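Local structure of periplasmic binding protein/LacI transcriptional regulator (Brachyspira murdochii, 4KQC) at residues Ala107-Asp112 with Val281-Lys286; Ala117-Asp122 with Gly267-Asp272; Gln147-Asp152 with Thr187-Ala192; Gly277-Thr282 with Ile296-Lys301. The protein probably binds a carbohydrate, as the solute-binding component of a bacterial ABC transporter of the sugar-binding, LacI-related type. All blocks are in the same frame, centred on the assembly; numbering follows the deposited sequence.

Contact 1. Residues Ala107-Asp112 with Val281-Lys286; sequences ATASTD and VTLAYK
The carbonyl group of Thr108 is shared between a polar and an apolar neighbour: its O accepts a hydrogen bond from the backbone N of Ile296, while Thr108 C lies 3.9 Å from Leu283 CD1. That methyl group carries the whole contact. It stands almost directly over the face of the peptide joining Thr108 to Ala109, with CD1 3.8 Å from Ala109 N. Coming from above the plane, it does not compete with the backbone hydrogen bonds of the strand, in which Ala109 pairs with Gly91 of the neighbouring strand 89-92 and with Asp93 just after it.

Two alanine methyls flank the approach. Ala109 CB is 3.9 Å from Leu283 CD1 and Ala107 CB is 4.2 Å from the same atom; both project from the strand toward the helix, whereas Thr108 between them projects away. The leucine reaches this far because CD1 is anti to CA (chi2 173°), extending the side chain to its full length. The strand and helix axes approach to 8.7 Å, consistent with the small alanines on this face, and the segments run nearly antiparallel, at 164°.

This is the layered helix-on-sheet packing of the N-terminal lobe in a type I periplasmic binding fold. Strand 105-110 lies between strands 89-92 and 296-297 of the parallel sheet, and helix 273-288 covers one face of it. Val293 also touches Leu283 and Ala107, while Val281 and Ala284 of the helix reach strand 6-10, and Val281 also packs on helix 18-33.

Contact 2. Residues Ala117-Asp122 with Gly267-Asp272; sequences AAIVAD and GSVTQD
Val269 meets Ile119 and Val120 where helix 113-133 packs on strand 267-270, a helix-on-sheet layer in the C-terminal lobe of the type I periplasmic binding fold. The tight part is a three-way meeting of branched side chains. Val269 CG1 is shared by two partners, lying 3.6 Å from Val120 CG2 and 3.8 Å from Ile119 CG2. Its other methyl, CG2, remains on the valine side, 3.7 Å from Val120 CG2. Val120 CG1 is anti to the backbone N (chi1 -180°), which leaves CG2 as the branch presented to the strand. The side chains meet at oblique angles, and the closest pair of CA atoms, those of Val120 and Val269, is 6.9 Å apart.

Burial falls off toward Ile119. Val120 and Val269 are buried, and Val120 is also covered by Tyr210 of strand 208-211. Ile119 is partly exposed, with Trp302 of strand 301-303 beside it and a nitrate ion, probably from the crystallisation liquor, about 3 Å from its side chain. Further along the helix, Asp122 forms a salt bridge with Arg164 of helix 152-171. On this more open side Ile119 still gives Val269 more than its CG2 methyl: Ile119 CB itself comes within 3.9 Å of Val269 CG1.

Contact 3. Residues Gln147-Asp152 with Thr187-Ala192; sequences QLDNSD and TTQNEA. With NO3 (nitrate ion), chain D; NO3 (nitrate ion), chain C.
Gln189 reaches across to Leu148 and Asp149 with a side chain that can be followed atom by atom. CB sets the direction, pointing toward the opposite loop, and CG then comes within 3.3 Å of Leu148 O. CD stays close to the same oxygen. With the chain extended at chi2 (-170°), the amide runs alongside the leucine, the two side chains pointing the same way. OE1 lies 3.9 Å from Leu148 CB, and its polar partner is Asn213 ND2, from which it accepts a hydrogen bond. NE2 lies 3.7 Å from Leu148 CD1 and 3.8 Å from Asp149 OD2; the latter separation is long, and the amide and carboxylate planes stand 83° apart.

Turns fix both loops. Asn190 N donates to Thr188 OG1 (3.0 Å), an ST turn with Gln189 at its middle, and Ser151 N donates to Asp149 OD1 (3.0 Å), an Asx turn in which the donor comes from above the carboxylate plane. An alanine at Gln189 would end at CB, is likely to open a gap beside Leu148 and would probably leave Asn213 ND2 without this acceptor. Nitrate ions, probably from the crystallisation liquor, bind at Asn150 ND2 and Ala192 N.

The loops follow the adjacent parallel strands 141-146 and 179-184 of the C-terminal lobe. Helix 214-223 adjoins both sides, Met216 touching Leu148 and Gln189, while Arg157 of helix 152-171 also packs against Leu148.

Contact 4. Residues Gly277-Thr282 with Ile296-Lys301; sequences GFQAVT and IDTGAK
Gln279 OE1 and Ile296 CD1 approach to 3.2 Å, the closest point of this contact and a short meeting of an amide oxygen with a methyl end. The two side chains cross at about a right angle. Bending at chi2 (-61°) turns the glutamine amide aside, whereas the isoleucine is stretched out to CD1. A looser touch lies nearby, Gln279 CG standing 4.4 Å from Thr298 CG2.

The next shell consists of local turns and backbone bonds. Gly299 N donates to Asp297 OD1 at 2.9 Å, closing an Asx turn around Thr298. In the parallel sheet of the N-terminal lobe, the short strand 296-297 is an outermost member, bonded through its backbone to strand 105-110; the chain then leaves toward strand 301-303 of the other lobe, one of the hinge connections of the type I periplasmic binding fold. Within the helix, Phe278 O accepts twice from Thr282, from N and from OG1, each at 2.9 Å, with the hydroxyl 40° above the carbonyl plane.

Farther out, Thr298 packs on Ser275 and Ile276 of helix 273-288. The far side of that helix is covered by helix 18-33, where Phe278 touches Ala29 and Gln32.

From the N terminus, strand 105-110 opens contact 1 and helix 113-133, following it across the hinge, opens contact 2. Contact 3 opens and closes next, tying two loops of the C-terminal lobe within the span of contact 2. Contact 2 closes at 267-272, still inside the larger loop of contact 1. Helix 273-288 then opens contact 4 at 277-282 before closing contact 1 at 281-286, and contact 4 closes later, at 296-301, so the two cross, sharing Val281 and Thr282. At the hinge, Thr111 OG1 and Gln271 OE1, 2.6 Å apart, link contacts 1 and 2; within the C-terminal sheet Thr270 N meets Lys301 O, joining contacts 2 and 4.

Contact 1. Residues Ala107-Asp112 with Val281-Lys286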
loop_
_atom_site.group_PDB
_atom_site.type_symbol
_atom_site.label_atom_id
_atom_site.label_comp_id
_atom_site.label_asym_id
_atom_site.label_seq_id
_atom_site.Cartn_x
_atom_site.Cartn_y
_atom_site.Cartn_z
ATOM N N ALA A 107 2.875 -15.141 12.413
ATOM C CA ALA A 107 2.733 -15.078 10.983
ATOM C C ALA A 107 1.928 -13.840 10.649
ATOM O O ALA A 107 1.218 -13.295 11.522
ATOM C CB ALA A 107 2.058 -16.317 10.463
ATOM N N THR A 108 2.054 -13.410 9.389
ATOM C CA THR A 108 1.350 -12.237 8.863
ATOM C C THR A 108 0.810 -12.595 7.487
ATOM O O THR A 108 1.469 -13.317 6.701
ATOM C CB THR A 108 2.319 -11.056 8.769
ATOM O OG1 THR A 108 2.763 -10.720 10.098
ATOM C CG2 THR A 108 1.744 -9.864 8.148
ATOM N N ALA A 109 -0.400 -12.134 7.210
ATOM C CA ALA A 109 -0.950 -12.176 5.840
ATOM C C ALA A 109 -0.954 -10.763 5.228
ATOM O O ALA A 109 -1.635 -9.884 5.735
ATOM C CB ALA A 109 -2.335 -12.728 5.862
ATOM N N SER A 110 -0.244 -10.564 4.121
ATOM C CA SER A 110 -0.118 -9.241 3.552
ATOM C C SER A 110 0.358 -9.247 2.153
ATOM O O SER A 110 0.894 -10.247 1.698
ATOM C CB SER A 110 0.923 -8.431 4.326
ATOM O OG SER A 110 2.208 -8.958 4.227
ATOM N N THR A 111 0.204 -8.097 1.502
ATOM C CA THR A 111 0.834 -7.835 0.235
ATOM C C THR A 111 2.347 -7.807 0.496
ATOM O O THR A 111 2.803 -7.269 1.517
ATOM C CB THR A 111 0.355 -6.479 -0.233
ATOM O OG1 THR A 111 -1.089 -6.514 -0.345
ATOM C CG2 THR A 111 1.068 -6.097 -1.569
ATOM N N ASP A 112 3.154 -8.290 -0.420
ATOM C CA ASP A 112 4.594 -8.000 -0.392
ATOM C C ASP A 112 4.851 -6.609 -1.066
ATOM O O ASP A 112 4.789 -6.454 -2.297
ATOM C CB ASP A 112 5.313 -9.142 -1.106
ATOM C CG ASP A 112 6.817 -8.963 -1.221
ATOM O OD1 ASP A 112 7.324 -7.852 -1.158
ATOM O OD2 ASP A 112 7.480 -9.988 -1.510
ATOM N N VAL A 281 -7.780 -14.421 9.140
ATOM C CA VAL A 281 -8.587 -15.225 10.026
ATOM C C VAL A 281 -8.160 -16.672 9.916
ATOM O O VAL A 281 -8.196 -17.353 10.945
ATOM C CB VAL A 281 -10.071 -15.004 9.776
ATOM C CG1 VAL A 281 -10.914 -16.078 10.478
ATOM C CG2 VAL A 281 -10.433 -13.611 10.221
ATOM N N THR A 282 -7.887 -17.177 8.708
ATOM C CA THR A 282 -7.381 -18.525 8.579
ATOM C C THR A 282 -6.145 -18.796 9.426
ATOM O O THR A 282 -6.083 -19.805 10.089
ATOM C CB THR A 282 -7.115 -18.856 7.089
ATOM O OG1 THR A 282 -8.354 -18.730 6.378
ATOM C CG2 THR A 282 -6.619 -20.305 6.903
ATOM N N LEU A 283 -5.149 -17.945 9.331
ATOM C CA LEU A 283 -3.924 -18.074 10.106
ATOM C C LEU A 283 -4.281 -18.063 11.595
ATOM O O LEU A 283 -3.737 -18.828 12.383
ATOM C CB LEU A 283 -2.956 -16.927 9.789
ATOM C CG LEU A 283 -2.227 -16.971 8.457
ATOM C CD1 LEU A 283 -1.427 -15.687 8.202
ATOM C CD2 LEU A 283 -1.348 -18.180 8.494
ATOM N N ALA A 284 -5.157 -17.146 11.981
ATOM C CA ALA A 284 -5.475 -17.015 13.393
ATOM C C ALA A 284 -6.168 -18.238 13.953
ATOM O O ALA A 284 -5.825 -18.708 15.058
ATOM C CB ALA A 284 -6.272 -15.783 13.617
ATOM N N TYR A 285 -7.080 -18.770 13.172
ATOM C CA TYR A 285 -7.780 -19.975 13.498
ATOM C C TYR A 285 -6.816 -21.115 13.640
ATOM O O TYR A 285 -6.880 -21.875 14.651
ATOM C CB TYR A 285 -8.894 -20.230 12.489
ATOM C CG TYR A 285 -9.593 -21.532 12.783
ATOM C CD1 TYR A 285 -10.518 -21.576 13.776
ATOM C CD2 TYR A 285 -9.314 -22.671 12.062
ATOM C CE1 TYR A 285 -11.186 -22.734 14.102
ATOM C CE2 TYR A 285 -9.969 -23.868 12.374
ATOM C CZ TYR A 285 -10.892 -23.868 13.411
ATOM O OH TYR A 285 -11.607 -24.997 13.805
ATOM N N LYS A 286 -5.957 -21.305 12.652
ATOM C CA LYS A 286 -4.971 -22.428 12.708
ATOM C C LYS A 286 -4.066 -22.293 13.908
ATOM O O LYS A 286 -3.798 -23.288 14.643
ATOM C CB LYS A 286 -4.129 -22.490 11.425
ATOM C CG LYS A 286 -4.951 -22.890 10.195
ATOM C CD LYS A 286 -4.075 -22.905 8.955
ATOM C CE LYS A 286 -4.807 -23.629 7.841
ATOM N NZ LYS A 286 -4.189 -23.443 6.509
#

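Contact 2. Residues Ala117-Asp122 with Gly267-Asp272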
loop_
_atom_site.group_PDB
_atom_site.type_symbol
_atom_site.label_atom_id
_atom_site.label_comp_id
_atom_site.label_asym_id
_atom_site.label_seq_id
_atom_site.Cartn_x
_atom_site.Cartn_y
_atom_site.Cartn_z
ATOM N N ALA A 117 5.709 -2.949 -5.674
ATOM C CA ALA A 117 6.371 -1.759 -6.173
ATOM C C ALA A 117 7.294 -2.039 -7.352
ATOM O O ALA A 117 7.486 -1.177 -8.209
ATOM C CB ALA A 117 7.123 -1.084 -5.020
ATOM N N ALA A 118 7.882 -3.221 -7.366
ATOM C CA ALA A 118 8.681 -3.667 -8.476
ATOM C C ALA A 118 7.851 -3.810 -9.724
ATOM O O ALA A 118 8.391 -3.600 -10.808
ATOM C CB ALA A 118 9.420 -4.942 -8.141
ATOM N N ILE A 119 6.563 -4.169 -9.624
ATOM C CA ILE A 119 5.703 -4.255 -10.812
ATOM C C ILE A 119 5.639 -2.841 -11.413
ATOM O O ILE A 119 5.739 -2.650 -12.633
ATOM C CB ILE A 119 4.267 -4.759 -10.482
ATOM C CG1 ILE A 119 4.283 -6.190 -9.919
ATOM C CG2 ILE A 119 3.368 -4.540 -11.695
ATOM C CD1 ILE A 119 2.973 -6.609 -9.302
ATOM N N VAL A 120 5.484 -1.839 -10.545
ATOM C CA VAL A 120 5.341 -0.485 -11.034
ATOM C C VAL A 120 6.672 -0.088 -11.711
ATOM O O VAL A 120 6.656 0.546 -12.745
ATOM C CB VAL A 120 4.934 0.509 -9.901
ATOM C CG1 VAL A 120 4.790 1.926 -10.451
ATOM C CG2 VAL A 120 3.588 0.089 -9.294
ATOM N N ALA A 121 7.821 -0.462 -11.133
ATOM C CA ALA A 121 9.115 -0.154 -11.769
ATOM C C ALA A 121 9.200 -0.805 -13.134
ATOM O O ALA A 121 9.640 -0.147 -14.090
ATOM C CB ALA A 121 10.266 -0.639 -10.893
ATOM N N ASP A 122 8.743 -2.029 -13.228
ATOM C CA ASP A 122 8.800 -2.728 -14.573
ATOM C C ASP A 122 8.005 -1.930 -15.624
ATOM O O ASP A 122 8.491 -1.671 -16.750
ATOM C CB ASP A 122 8.198 -4.142 -14.512
ATOM C CG ASP A 122 8.962 -5.102 -13.632
ATOM O OD1 ASP A 122 10.174 -4.966 -13.426
ATOM O OD2 ASP A 122 8.298 -6.036 -13.097
ATOM N N GLY A 267 -1.513 3.794 -14.717
ATOM C CA GLY A 267 -1.871 2.505 -14.134
ATOM C C GLY A 267 -1.377 2.513 -12.705
ATOM O O GLY A 267 -0.556 3.398 -12.337
ATOM N N SER A 268 -1.813 1.523 -11.969
ATOM C CA SER A 268 -1.423 1.332 -10.579
ATOM C C SER A 268 -1.435 -0.108 -10.199
ATOM O O SER A 268 -1.939 -0.982 -10.937
ATOM C CB SER A 268 -2.395 2.101 -9.651
ATOM O OG SER A 268 -2.261 3.516 -9.794
ATOM N N VAL A 269 -0.861 -0.430 -9.052
ATOM C CA VAL A 269 -0.985 -1.801 -8.531
ATOM C C VAL A 269 -1.997 -1.868 -7.429
ATOM O O VAL A 269 -2.095 -0.930 -6.640
ATOM C CB VAL A 269 0.371 -2.387 -8.058
ATOM C CG1 VAL A 269 1.260 -2.607 -9.235
ATOM C CG2 VAL A 269 1.052 -1.526 -7.057
ATOM N N THR A 270 -2.787 -2.938 -7.414
ATOM C CA THR A 270 -3.811 -3.116 -6.357
ATOM C C THR A 270 -3.464 -4.308 -5.523
ATOM O O THR A 270 -2.913 -5.302 -5.984
ATOM C CB THR A 270 -5.252 -3.291 -6.902
ATOM O OG1 THR A 270 -6.191 -3.410 -5.833
ATOM C CG2 THR A 270 -5.415 -4.482 -7.832
ATOM N N GLN A 271 -3.798 -4.212 -4.263
ATOM C CA GLN A 271 -3.744 -5.361 -3.381
ATOM C C GLN A 271 -4.995 -6.229 -3.517
ATOM O O GLN A 271 -5.829 -5.973 -4.341
ATOM C CB GLN A 271 -3.578 -4.905 -1.932
ATOM C CG GLN A 271 -2.466 -3.885 -1.623
ATOM C CD GLN A 271 -2.436 -3.534 -0.153
ATOM O OE1 GLN A 271 -2.124 -4.415 0.686
ATOM N NE2 GLN A 271 -2.771 -2.332 0.197
ATOM N N ASP A 272 -5.101 -7.286 -2.703
ATOM C CA ASP A 272 -6.277 -8.216 -2.730
ATOM C C ASP A 272 -6.874 -8.217 -1.310
ATOM O O ASP A 272 -6.562 -9.109 -0.492
ATOM C CB ASP A 272 -5.831 -9.606 -3.136
ATOM C CG ASP A 272 -6.993 -10.595 -3.308
ATOM O OD1 ASP A 272 -8.170 -10.353 -2.942
ATOM O OD2 ASP A 272 -6.772 -11.711 -3.893
#

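Contact 3. Residues Gln147-Asp152 with Thr187-Ala192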
loop_
_atom_site.group_PDB
_atom_site.type_symbol
_atom_site.label_atom_id
_atom_site.label_comp_id
_atom_site.label_asym_id
_atom_site.label_seq_id
_atom_site.Cartn_x
_atom_site.Cartn_y
_atom_site.Cartn_z
ATOM N N GLN A 147 7.309 8.829 -1.635
ATOM C CA GLN A 147 7.294 7.805 -0.606
ATOM C C GLN A 147 6.421 8.245 0.538
ATOM O O GLN A 147 6.629 9.340 1.023
ATOM C CB GLN A 147 8.745 7.625 -0.128
ATOM C CG GLN A 147 8.870 6.813 1.149
ATOM C CD GLN A 147 10.306 6.562 1.567
ATOM O OE1 GLN A 147 11.221 6.688 0.761
ATOM N NE2 GLN A 147 10.508 6.220 2.823
ATOM N N LEU A 148 5.415 7.448 0.911
ATOM C CA LEU A 148 4.334 7.984 1.795
ATOM C C LEU A 148 4.796 8.390 3.183
ATOM O O LEU A 148 4.251 9.331 3.781
ATOM C CB LEU A 148 3.131 7.005 1.861
ATOM C CG LEU A 148 3.507 5.621 2.425
ATOM C CD1 LEU A 148 2.776 5.404 3.725
ATOM C CD2 LEU A 148 3.288 4.451 1.513
ATOM N N ASP A 149 5.770 7.688 3.729
ATOM C CA ASP A 149 6.274 7.948 5.100
ATOM C C ASP A 149 7.549 7.161 5.319
ATOM O O ASP A 149 8.036 6.479 4.391
ATOM C CB ASP A 149 5.221 7.660 6.161
ATOM C CG ASP A 149 4.910 6.197 6.367
ATOM O OD1 ASP A 149 5.573 5.251 5.844
ATOM O OD2 ASP A 149 3.897 5.980 7.101
ATOM N N ASN A 150 8.091 7.269 6.511
ATOM C CA ASN A 150 9.289 6.516 6.941
ATOM C C ASN A 150 9.005 5.291 7.821
ATOM O O ASN A 150 9.841 4.930 8.656
ATOM C CB ASN A 150 10.266 7.476 7.628
ATOM C CG ASN A 150 10.915 8.420 6.664
ATOM O OD1 ASN A 150 11.626 7.970 5.763
ATOM N ND2 ASN A 150 10.659 9.683 6.791
ATOM N N SER A 151 7.858 4.709 7.636
ATOM C CA SER A 151 7.412 3.497 8.303
ATOM C C SER A 151 7.909 2.322 7.417
ATOM O O SER A 151 8.323 2.505 6.249
ATOM C CB SER A 151 5.875 3.514 8.407
ATOM O OG SER A 151 5.245 3.176 7.124
ATOM N N ASP A 152 7.762 1.116 7.921
ATOM C CA ASP A 152 8.009 -0.124 7.192
ATOM C C ASP A 152 7.316 -0.155 5.825
ATOM O O ASP A 152 7.909 -0.545 4.828
ATOM C CB ASP A 152 7.496 -1.257 8.096
ATOM C CG ASP A 152 7.749 -2.595 7.560
ATOM O OD1 ASP A 152 8.906 -2.864 7.207
ATOM O OD2 ASP A 152 6.773 -3.400 7.576
ATOM N N THR A 187 6.149 15.848 4.408
ATOM C CA THR A 187 6.312 15.954 5.868
ATOM C C THR A 187 5.152 15.313 6.613
ATOM O O THR A 187 5.316 14.826 7.725
ATOM C CB THR A 187 6.598 17.405 6.305
ATOM O OG1 THR A 187 6.963 17.426 7.711
ATOM C CG2 THR A 187 5.411 18.329 6.020
ATOM N N THR A 188 3.983 15.280 5.973
ATOM C CA THR A 188 2.858 14.442 6.417
ATOM C C THR A 188 2.134 13.898 5.201
ATOM O O THR A 188 2.431 14.300 4.047
ATOM C CB THR A 188 1.784 15.233 7.256
ATOM O OG1 THR A 188 1.050 16.139 6.401
ATOM C CG2 THR A 188 2.358 15.999 8.436
ATOM N N GLN A 189 1.129 13.054 5.420
ATOM C CA GLN A 189 0.298 12.566 4.308
ATOM C C GLN A 189 -0.930 13.454 4.084
ATOM O O GLN A 189 -1.870 13.026 3.451
ATOM C CB GLN A 189 -0.106 11.121 4.576
ATOM C CG GLN A 189 1.104 10.131 4.543
ATOM C CD GLN A 189 0.644 8.707 4.562
ATOM O OE1 GLN A 189 -0.074 8.270 3.639
ATOM N NE2 GLN A 189 0.969 7.984 5.634
ATOM N N ASN A 190 -0.909 14.665 4.647
ATOM C CA ASN A 190 -2.003 15.611 4.421
ATOM C C ASN A 190 -1.853 16.288 3.069
ATOM O O ASN A 190 -0.791 16.350 2.456
ATOM C CB ASN A 190 -2.096 16.614 5.560
ATOM C CG ASN A 190 -2.315 15.919 6.895
ATOM O OD1 ASN A 190 -3.098 14.999 6.970
ATOM N ND2 ASN A 190 -1.639 16.354 7.935
ATOM N N GLU A 191 -2.980 16.831 2.624
ATOM C CA GLU A 191 -3.129 17.407 1.265
ATOM C C GLU A 191 -2.138 18.463 0.865
ATOM O O GLU A 191 -1.517 18.359 -0.220
ATOM C CB GLU A 191 -4.556 17.995 1.188
ATOM C CG GLU A 191 -4.907 18.804 -0.040
ATOM C CD GLU A 191 -6.313 19.365 0.056
ATOM O OE1 GLU A 191 -6.553 20.430 0.695
ATOM O OE2 GLU A 191 -7.179 18.694 -0.509
ATOM N N ALA A 192 -1.961 19.484 1.694
ATOM C CA ALA A 192 -1.062 20.542 1.316
ATOM C C ALA A 192 0.352 20.033 1.274
ATOM O O ALA A 192 1.105 20.460 0.440
ATOM C CB ALA A 192 -1.126 21.727 2.262
HETATM N N NO3 D . -2.006 19.901 5.343
HETATM O O1 NO3 D . -2.993 19.709 4.655
HETATM O O2 NO3 D . -2.164 20.463 6.603
HETATM O O3 NO3 D . -0.735 19.551 4.876
HETATM N N NO3 C . 12.087 12.479 5.260
HETATM O O1 NO3 C . 12.502 13.540 4.801
HETATM O O2 NO3 C . 10.886 12.452 5.886
HETATM O O3 NO3 C . 12.806 11.301 5.091
#

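Contact 4. Residues Gly277-Thr282 with Ile296-Lys301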
loop_
_atom_site.group_PDB
_atom_site.type_symbol
_atom_site.label_atom_id
_atom_site.label_comp_id
_atom_site.label_asym_id
_atom_site.label_seq_id
_atom_site.Cartn_x
_atom_site.Cartn_y
_atom_site.Cartn_z
ATOM N N GLY A 277 -8.025 -10.362 4.355
ATOM C CA GLY A 277 -8.896 -10.678 5.486
ATOM C C GLY A 277 -9.154 -12.158 5.656
ATOM O O GLY A 277 -9.139 -12.679 6.763
ATOM N N PHE A 278 -9.369 -12.865 4.571
ATOM C CA PHE A 278 -9.658 -14.285 4.648
ATOM C C PHE A 278 -8.448 -15.031 5.253
ATOM O O PHE A 278 -8.593 -15.896 6.151
ATOM C CB PHE A 278 -10.014 -14.820 3.270
ATOM C CG PHE A 278 -10.555 -16.190 3.296
ATOM C CD1 PHE A 278 -9.718 -17.284 3.376
ATOM C CD2 PHE A 278 -11.905 -16.388 3.201
ATOM C CE1 PHE A 278 -10.214 -18.566 3.389
ATOM C CE2 PHE A 278 -12.417 -17.676 3.246
ATOM C CZ PHE A 278 -11.559 -18.758 3.360
ATOM N N GLN A 279 -7.269 -14.684 4.753
ATOM C CA GLN A 279 -6.023 -15.359 5.181
ATOM C C GLN A 279 -5.651 -14.992 6.609
ATOM O O GLN A 279 -5.151 -15.849 7.350
ATOM C CB GLN A 279 -4.886 -15.124 4.228
ATOM C CG GLN A 279 -5.143 -15.798 2.864
ATOM C CD GLN A 279 -5.290 -17.316 2.949
ATOM O OE1 GLN A 279 -4.657 -17.956 3.777
ATOM N NE2 GLN A 279 -6.152 -17.892 2.108
ATOM N N ALA A 280 -5.917 -13.760 7.026
ATOM C CA ALA A 280 -5.708 -13.346 8.430
ATOM C C ALA A 280 -6.465 -14.240 9.376
ATOM O O ALA A 280 -5.886 -14.741 10.328
ATOM C CB ALA A 280 -6.140 -11.907 8.629
ATOM N N VAL A 281 -7.780 -14.421 9.140
ATOM C CA VAL A 281 -8.587 -15.225 10.026
ATOM C C VAL A 281 -8.160 -16.672 9.916
ATOM O O VAL A 281 -8.196 -17.353 10.945
ATOM C CB VAL A 281 -10.071 -15.004 9.776
ATOM C CG1 VAL A 281 -10.914 -16.078 10.478
ATOM C CG2 VAL A 281 -10.433 -13.611 10.221
ATOM N N THR A 282 -7.887 -17.177 8.708
ATOM C CA THR A 282 -7.381 -18.525 8.579
ATOM C C THR A 282 -6.145 -18.796 9.426
ATOM O O THR A 282 -6.083 -19.805 10.089
ATOM C CB THR A 282 -7.115 -18.856 7.089
ATOM O OG1 THR A 282 -8.354 -18.730 6.378
ATOM C CG2 THR A 282 -6.619 -20.305 6.903
ATOM N N ILE A 296 1.962 -15.405 4.818
ATOM C CA ILE A 296 1.252 -15.581 3.569
ATOM C C ILE A 296 1.357 -14.311 2.750
ATOM O O ILE A 296 1.075 -13.203 3.237
ATOM C CB ILE A 296 -0.199 -15.923 3.835
ATOM C CG1 ILE A 296 -0.265 -17.258 4.607
ATOM C CG2 ILE A 296 -0.938 -15.940 2.539
ATOM C CD1 ILE A 296 -1.626 -17.697 4.906
ATOM N N ASP A 297 1.750 -14.454 1.481
ATOM C CA ASP A 297 1.859 -13.319 0.557
ATOM C C ASP A 297 0.593 -13.299 -0.262
ATOM O O ASP A 297 0.345 -14.230 -1.061
ATOM C CB ASP A 297 3.087 -13.573 -0.319
ATOM C CG ASP A 297 3.331 -12.491 -1.359
ATOM O OD1 ASP A 297 2.505 -11.548 -1.507
ATOM O OD2 ASP A 297 4.373 -12.650 -2.098
ATOM N N THR A 298 -0.225 -12.262 -0.123
ATOM C CA THR A 298 -1.462 -12.173 -0.867
ATOM C C THR A 298 -1.299 -11.481 -2.242
ATOM O O THR A 298 -2.261 -11.400 -3.017
ATOM C CB THR A 298 -2.568 -11.526 -0.006
ATOM O OG1 THR A 298 -2.106 -10.282 0.497
ATOM C CG2 THR A 298 -2.929 -12.434 1.205
ATOM N N GLY A 299 -0.124 -10.939 -2.520
ATOM C CA GLY A 299 0.186 -10.446 -3.851
ATOM C C GLY A 299 -0.393 -9.136 -4.282
ATOM O O GLY A 299 -0.973 -8.439 -3.458
ATOM N N ALA A 300 -0.164 -8.758 -5.528
ATOM C CA ALA A 300 -0.627 -7.513 -6.055
ATOM C C ALA A 300 -0.741 -7.643 -7.554
ATOM O O ALA A 300 -0.119 -8.532 -8.110
ATOM C CB ALA A 300 0.327 -6.398 -5.659
ATOM N N LYS A 301 -1.602 -6.823 -8.168
ATOM C CA LYS A 301 -1.875 -6.926 -9.594
ATOM C C LYS A 301 -1.883 -5.526 -10.204
ATOM O O LYS A 301 -2.381 -4.557 -9.564
ATOM C CB LYS A 301 -3.235 -7.550 -9.866
ATOM C CG LYS A 301 -3.356 -9.044 -9.619
ATOM C CD LYS A 301 -4.719 -9.484 -10.149
ATOM C CE LYS A 301 -4.959 -10.974 -10.071
ATOM N NZ LYS A 301 -3.791 -11.710 -10.587
#